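Local coordinates for flagellar basal body protein (Helicobacter pylori, PDB 5NPY) that probably builds the flagellar hook, the curved joint linking the rod of the basal body to the filament, as one of its protein subunits, at residues S175-P187 / I490-R504. Residues are numbered along the deposited sequence; the frame is centred on the assembly and turned at random.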
loop_
_atom_site.group_PDB
_atom_site.type_symbol
_atom_site.label_atom_id
_atom_site.label_comp_id
_atom_site.label_asym_id
_atom_site.label_seq_id
_atom_site.Cartn_x
_atom_site.Cartn_y
_atom_site.Cartn_z
ATOM N N SER A 175 -24.612 8.961 -25.664
ATOM C CA SER A 175 -24.302 8.269 -26.908
ATOM C C SER A 175 -24.764 6.825 -26.774
ATOM O O SER A 175 -25.193 6.399 -25.694
ATOM C CB SER A 175 -22.800 8.359 -27.231
ATOM O OG SER A 175 -22.021 7.502 -26.416
ATOM N N PRO A 176 -24.722 6.047 -27.864
ATOM C CA PRO A 176 -25.101 4.635 -27.764
ATOM C C PRO A 176 -24.168 3.862 -26.850
ATOM O O PRO A 176 -22.947 4.030 -26.896
ATOM C CB PRO A 176 -24.995 4.141 -29.208
ATOM C CG PRO A 176 -25.270 5.334 -30.009
ATOM C CD PRO A 176 -24.584 6.448 -29.275
ATOM N N LEU A 177 -24.757 3.010 -26.013
ATOM C CA LEU A 177 -23.997 2.164 -25.101
ATOM C C LEU A 177 -23.622 0.856 -25.785
ATOM O O LEU A 177 -24.449 0.234 -26.458
ATOM C CB LEU A 177 -24.806 1.882 -23.834
ATOM C CG LEU A 177 -25.265 3.163 -23.144
ATOM C CD1 LEU A 177 -25.873 2.854 -21.776
ATOM C CD2 LEU A 177 -24.112 4.177 -23.030
ATOM N N GLN A 178 -22.371 0.439 -25.606
ATOM C CA GLN A 178 -21.858 -0.788 -26.217
ATOM C C GLN A 178 -21.177 -1.627 -25.138
ATOM O O GLN A 178 -20.036 -1.359 -24.747
ATOM C CB GLN A 178 -20.899 -0.480 -27.359
ATOM C CG GLN A 178 -20.443 -1.725 -28.102
ATOM C CD GLN A 178 -19.256 -1.476 -29.015
ATOM O OE1 GLN A 178 -18.578 -0.449 -28.916
ATOM N NE2 GLN A 178 -18.998 -2.423 -29.912
ATOM N N ILE A 179 -21.879 -2.646 -24.663
ATOM C CA ILE A 179 -21.330 -3.559 -23.672
ATOM C C ILE A 179 -21.350 -4.958 -24.270
ATOM O O ILE A 179 -22.358 -5.668 -24.142
ATOM C CB ILE A 179 -22.123 -3.496 -22.359
ATOM C CG1 ILE A 179 -22.166 -2.060 -21.833
ATOM C CG2 ILE A 179 -21.536 -4.442 -21.323
ATOM C CD1 ILE A 179 -23.075 -1.877 -20.650
ATOM N N PRO A 180 -20.282 -5.387 -24.939
ATOM C CA PRO A 180 -20.258 -6.738 -25.519
ATOM C C PRO A 180 -20.350 -7.813 -24.443
ATOM O O PRO A 180 -20.279 -7.550 -23.238
ATOM C CB PRO A 180 -18.914 -6.797 -26.258
ATOM C CG PRO A 180 -18.492 -5.352 -26.421
ATOM C CD PRO A 180 -19.065 -4.617 -25.255
ATOM N N GLN A 181 -20.495 -9.059 -24.907
ATOM C CA GLN A 181 -20.706 -10.202 -24.021
ATOM C C GLN A 181 -19.388 -10.814 -23.545
ATOM O O GLN A 181 -19.114 -10.858 -22.342
ATOM C CB GLN A 181 -21.566 -11.256 -24.726
ATOM C CG GLN A 181 -21.903 -12.468 -23.864
ATOM C CD GLN A 181 -22.921 -13.387 -24.506
ATOM O OE1 GLN A 181 -23.008 -13.489 -25.736
ATOM N NE2 GLN A 181 -23.705 -14.063 -23.674
ATOM N N ASP A 182 -18.575 -11.312 -24.476
ATOM C CA ASP A 182 -17.252 -11.806 -24.114
ATOM C C ASP A 182 -16.352 -10.634 -23.754
ATOM O O ASP A 182 -15.706 -10.045 -24.628
ATOM C CB ASP A 182 -16.639 -12.630 -25.252
ATOM C CG ASP A 182 -15.168 -12.954 -25.010
ATOM O OD1 ASP A 182 -14.877 -13.815 -24.154
ATOM O OD2 ASP A 182 -14.302 -12.346 -25.677
ATOM N N LEU A 183 -16.311 -10.280 -22.473
ATOM C CA LEU A 183 -15.491 -9.177 -21.991
ATOM C C LEU A 183 -14.445 -9.725 -21.031
ATOM O O LEU A 183 -14.793 -10.291 -19.987
ATOM C CB LEU A 183 -16.350 -8.108 -21.310
ATOM C CG LEU A 183 -16.545 -6.799 -22.070
ATOM C CD1 LEU A 183 -15.335 -5.899 -21.927
ATOM C CD2 LEU A 183 -16.790 -7.085 -23.524
ATOM N N THR A 184 -13.173 -9.575 -21.388
ATOM C CA THR A 184 -12.089 -9.833 -20.455
ATOM C C THR A 184 -11.645 -8.525 -19.815
ATOM O O THR A 184 -11.984 -7.431 -20.268
ATOM C CB THR A 184 -10.898 -10.523 -21.139
ATOM O OG1 THR A 184 -10.429 -9.738 -22.248
ATOM C CG2 THR A 184 -11.290 -11.934 -21.618
ATOM N N TYR A 185 -10.900 -8.656 -18.726
ATOM C CA TYR A 185 -10.296 -7.525 -18.032
ATOM C C TYR A 185 -8.805 -7.537 -18.318
ATOM O O TYR A 185 -8.116 -8.482 -17.927
ATOM C CB TYR A 185 -10.537 -7.616 -16.528
ATOM C CG TYR A 185 -10.068 -6.404 -15.781
ATOM C CD1 TYR A 185 -10.944 -5.368 -15.498
ATOM C CD2 TYR A 185 -8.758 -6.291 -15.359
ATOM C CE1 TYR A 185 -10.529 -4.255 -14.815
ATOM C CE2 TYR A 185 -8.331 -5.177 -14.677
ATOM C CZ TYR A 185 -9.224 -4.159 -14.412
ATOM O OH TYR A 185 -8.827 -3.044 -13.728
ATOM N N GLN A 186 -8.305 -6.510 -18.992
ATOM C CA GLN A 186 -6.887 -6.508 -19.327
ATOM C C GLN A 186 -6.080 -6.297 -18.050
ATOM O O GLN A 186 -6.429 -5.434 -17.226
ATOM C CB GLN A 186 -6.519 -5.454 -20.375
ATOM C CG GLN A 186 -7.015 -5.746 -21.805
ATOM C CD GLN A 186 -6.400 -6.980 -22.462
ATOM O OE1 GLN A 186 -6.024 -7.951 -21.792
ATOM N NE2 GLN A 186 -6.322 -6.957 -23.790
ATOM N N PRO A 187 -5.030 -7.081 -17.822
ATOM C CA PRO A 187 -4.172 -6.833 -16.664
ATOM C C PRO A 187 -3.405 -5.529 -16.839
ATOM O O PRO A 187 -3.329 -4.955 -17.933
ATOM C CB PRO A 187 -3.242 -8.053 -16.645
ATOM C CG PRO A 187 -3.241 -8.556 -18.051
ATOM C CD PRO A 187 -4.624 -8.291 -18.561
ATOM N N ILE A 490 -24.153 1.302 -14.610
ATOM C CA ILE A 490 -23.893 -0.057 -15.075
ATOM C C ILE A 490 -22.447 -0.403 -14.751
ATOM O O ILE A 490 -21.518 0.207 -15.298
ATOM C CB ILE A 490 -24.160 -0.192 -16.584
ATOM C CG1 ILE A 490 -25.597 0.243 -16.904
ATOM C CG2 ILE A 490 -23.835 -1.620 -17.087
ATOM C CD1 ILE A 490 -25.930 0.200 -18.378
ATOM N N SER A 491 -22.256 -1.389 -13.886
ATOM C CA SER A 491 -20.929 -1.860 -13.521
ATOM C C SER A 491 -20.767 -3.325 -13.911
ATOM O O SER A 491 -21.736 -4.094 -13.933
ATOM C CB SER A 491 -20.680 -1.705 -12.025
ATOM O OG SER A 491 -21.182 -0.466 -11.569
ATOM N N LEU A 492 -19.532 -3.705 -14.201
ATOM C CA LEU A 492 -19.185 -5.080 -14.532
ATOM C C LEU A 492 -18.269 -5.650 -13.454
ATOM O O LEU A 492 -17.320 -4.986 -13.026
ATOM C CB LEU A 492 -18.514 -5.145 -15.909
ATOM C CG LEU A 492 -19.354 -4.561 -17.054
ATOM C CD1 LEU A 492 -18.631 -4.637 -18.389
ATOM C CD2 LEU A 492 -20.707 -5.271 -17.143
ATOM N N ALA A 493 -18.567 -6.862 -13.000
ATOM C CA ALA A 493 -17.690 -7.599 -12.101
ATOM C C ALA A 493 -16.888 -8.628 -12.886
ATOM O O ALA A 493 -17.334 -9.145 -13.915
ATOM C CB ALA A 493 -18.474 -8.310 -10.998
ATOM N N PHE A 494 -15.689 -8.919 -12.388
ATOM C CA PHE A 494 -14.791 -9.851 -13.047
ATOM C C PHE A 494 -14.247 -10.851 -12.037
ATOM O O PHE A 494 -14.458 -10.729 -10.828
ATOM C CB PHE A 494 -13.655 -9.106 -13.761
ATOM C CG PHE A 494 -14.112 -8.310 -14.946
ATOM C CD1 PHE A 494 -13.900 -8.780 -16.231
ATOM C CD2 PHE A 494 -14.775 -7.096 -14.774
ATOM C CE1 PHE A 494 -14.327 -8.052 -17.328
ATOM C CE2 PHE A 494 -15.208 -6.364 -15.860
ATOM C CZ PHE A 494 -14.981 -6.836 -17.137
ATOM N N SER A 495 -13.545 -11.864 -12.555
ATOM C CA SER A 495 -13.028 -12.927 -11.695
ATOM C C SER A 495 -11.984 -12.417 -10.713
ATOM O O SER A 495 -11.871 -12.944 -9.603
ATOM C CB SER A 495 -12.433 -14.035 -12.548
ATOM O OG SER A 495 -11.783 -13.477 -13.675
ATOM N N ASN A 496 -11.209 -11.414 -11.094
ATOM C CA ASN A 496 -10.206 -10.903 -10.178
ATOM C C ASN A 496 -10.805 -10.070 -9.057
ATOM O O ASN A 496 -10.063 -9.448 -8.283
ATOM C CB ASN A 496 -9.164 -10.089 -10.946
ATOM C CG ASN A 496 -9.787 -9.017 -11.817
ATOM O OD1 ASN A 496 -10.948 -8.651 -11.627
ATOM N ND2 ASN A 496 -9.018 -8.512 -12.791
ATOM N N GLY A 497 -12.126 -10.017 -8.927
ATOM C CA GLY A 497 -12.718 -9.255 -7.852
ATOM C C GLY A 497 -12.775 -7.766 -8.088
ATOM O O GLY A 497 -12.945 -7.006 -7.130
ATOM N N VAL A 498 -12.639 -7.322 -9.338
ATOM C CA VAL A 498 -12.750 -5.912 -9.689
ATOM C C VAL A 498 -14.160 -5.645 -10.188
ATOM O O VAL A 498 -14.691 -6.397 -11.017
ATOM C CB VAL A 498 -11.715 -5.503 -10.750
ATOM C CG1 VAL A 498 -11.837 -4.039 -11.022
ATOM C CG2 VAL A 498 -10.316 -5.837 -10.281
ATOM N N VAL A 499 -14.760 -4.573 -9.679
ATOM C CA VAL A 499 -16.085 -4.115 -10.070
ATOM C C VAL A 499 -15.957 -2.646 -10.454
ATOM O O VAL A 499 -15.726 -1.791 -9.588
ATOM C CB VAL A 499 -17.112 -4.301 -8.947
ATOM C CG1 VAL A 499 -18.411 -3.613 -9.304
ATOM C CG2 VAL A 499 -17.330 -5.784 -8.681
ATOM N N GLU A 500 -16.090 -2.351 -11.741
ATOM C CA GLU A 500 -15.994 -0.971 -12.183
ATOM C C GLU A 500 -17.215 -0.636 -13.020
ATOM O O GLU A 500 -17.626 -1.433 -13.869
ATOM C CB GLU A 500 -14.728 -0.710 -13.017
ATOM C CG GLU A 500 -13.436 -1.145 -12.349
ATOM C CD GLU A 500 -12.203 -0.652 -13.083
ATOM O OE1 GLU A 500 -12.348 -0.025 -14.157
ATOM O OE2 GLU A 500 -11.089 -0.889 -12.574
ATOM N N PRO A 501 -17.809 0.532 -12.809
ATOM C CA PRO A 501 -18.862 0.979 -13.714
ATOM C C PRO A 501 -18.289 1.205 -15.105
ATOM O O PRO A 501 -17.097 1.475 -15.266
ATOM C CB PRO A 501 -19.346 2.284 -13.076
ATOM C CG PRO A 501 -18.171 2.768 -12.293
ATOM C CD PRO A 501 -17.487 1.542 -11.786
ATOM N N VAL A 502 -19.148 1.053 -16.114
ATOM C CA VAL A 502 -18.766 1.303 -17.502
ATOM C C VAL A 502 -19.697 2.268 -18.219
ATOM O O VAL A 502 -19.297 2.843 -19.243
ATOM C CB VAL A 502 -18.671 -0.026 -18.288
ATOM C CG1 VAL A 502 -17.767 -1.012 -17.562
ATOM C CG2 VAL A 502 -20.058 -0.631 -18.496
ATOM N N ALA A 503 -20.929 2.474 -17.745
ATOM C CA ALA A 503 -21.920 3.299 -18.428
ATOM C C ALA A 503 -23.047 3.624 -17.456
ATOM O O ALA A 503 -23.072 3.148 -16.317
ATOM C CB ALA A 503 -22.469 2.596 -19.676
ATOM N N ARG A 504 -23.976 4.467 -17.917
ATOM C CA ARG A 504 -25.274 4.602 -17.267
ATOM C C ARG A 504 -26.332 4.853 -18.323
ATOM O O ARG A 504 -26.042 5.395 -19.393
ATOM C CB ARG A 504 -25.318 5.722 -16.225
ATOM C CG ARG A 504 -25.439 7.127 -16.789
ATOM C CD ARG A 504 -25.319 8.132 -15.659
ATOM N NE ARG A 504 -26.423 7.987 -14.706
ATOM C CZ ARG A 504 -26.407 8.449 -13.461
ATOM N NH1 ARG A 504 -25.337 9.072 -12.986
ATOM N NH2 ARG A 504 -27.456 8.271 -12.681
#
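An antiparallel beta hairpin formed by strands 489-494 and 499-509 packs one face against the mostly extended run 175-187 of the D1-family part of the chain, probably within the same domain, and Tyr185 with Phe494 marks its turn end. Residues 494-497 make the type I turn, and Val502 with Ala503 opposite Ile490 form a classic beta bulge. The aromatic pair is T-shaped: the edge of Tyr185 points at the face of Phe494, with centroids 5.5 Å apart and planes at 64°. Tyr185 CB adds a CH-pi contact over that ring, 4.0 Å from its centroid. With CG anti to the backbone N (chi1 -174°), the Tyr185 ring reaches past Phe494 to the turn and to the second strand. There Asn496 ND2 approaches Tyr185 CD2 to 3.4 Å, the amide lying 81° from the ring plane, while ND2 itself donates to Pro475 O. Asn496 OD1 accepts from Val498 N in an Asx turn, so both ends of the amide are held. Beyond the ring, Glu500 OE2 lies near its plane at the edge; OE2 is hydrogen-bonded to Ser159 OG, and OE1 forms a salt bridge with Lys151 NZ.

Toward the bulge the contact becomes aliphatic. Ile179 crosses its neighbours at a slant, CD1 lying 3.7 Å from Ile490 CG2 and 3.9 Å from Val502 CG2, whereas its other branch, CG2, turns to Leu492 CD1. Leu177 CD1 sits 4.0 Å from Ala503 CB, at the bulge itself. Since no backbone hydrogen bond links the two segments, cohesion here comes mainly from buried side chains, while Asn496 ND2 and the Glu500 carboxylate take their stronger bonds outside them; parts of the chain 303 residues apart are thereby joined.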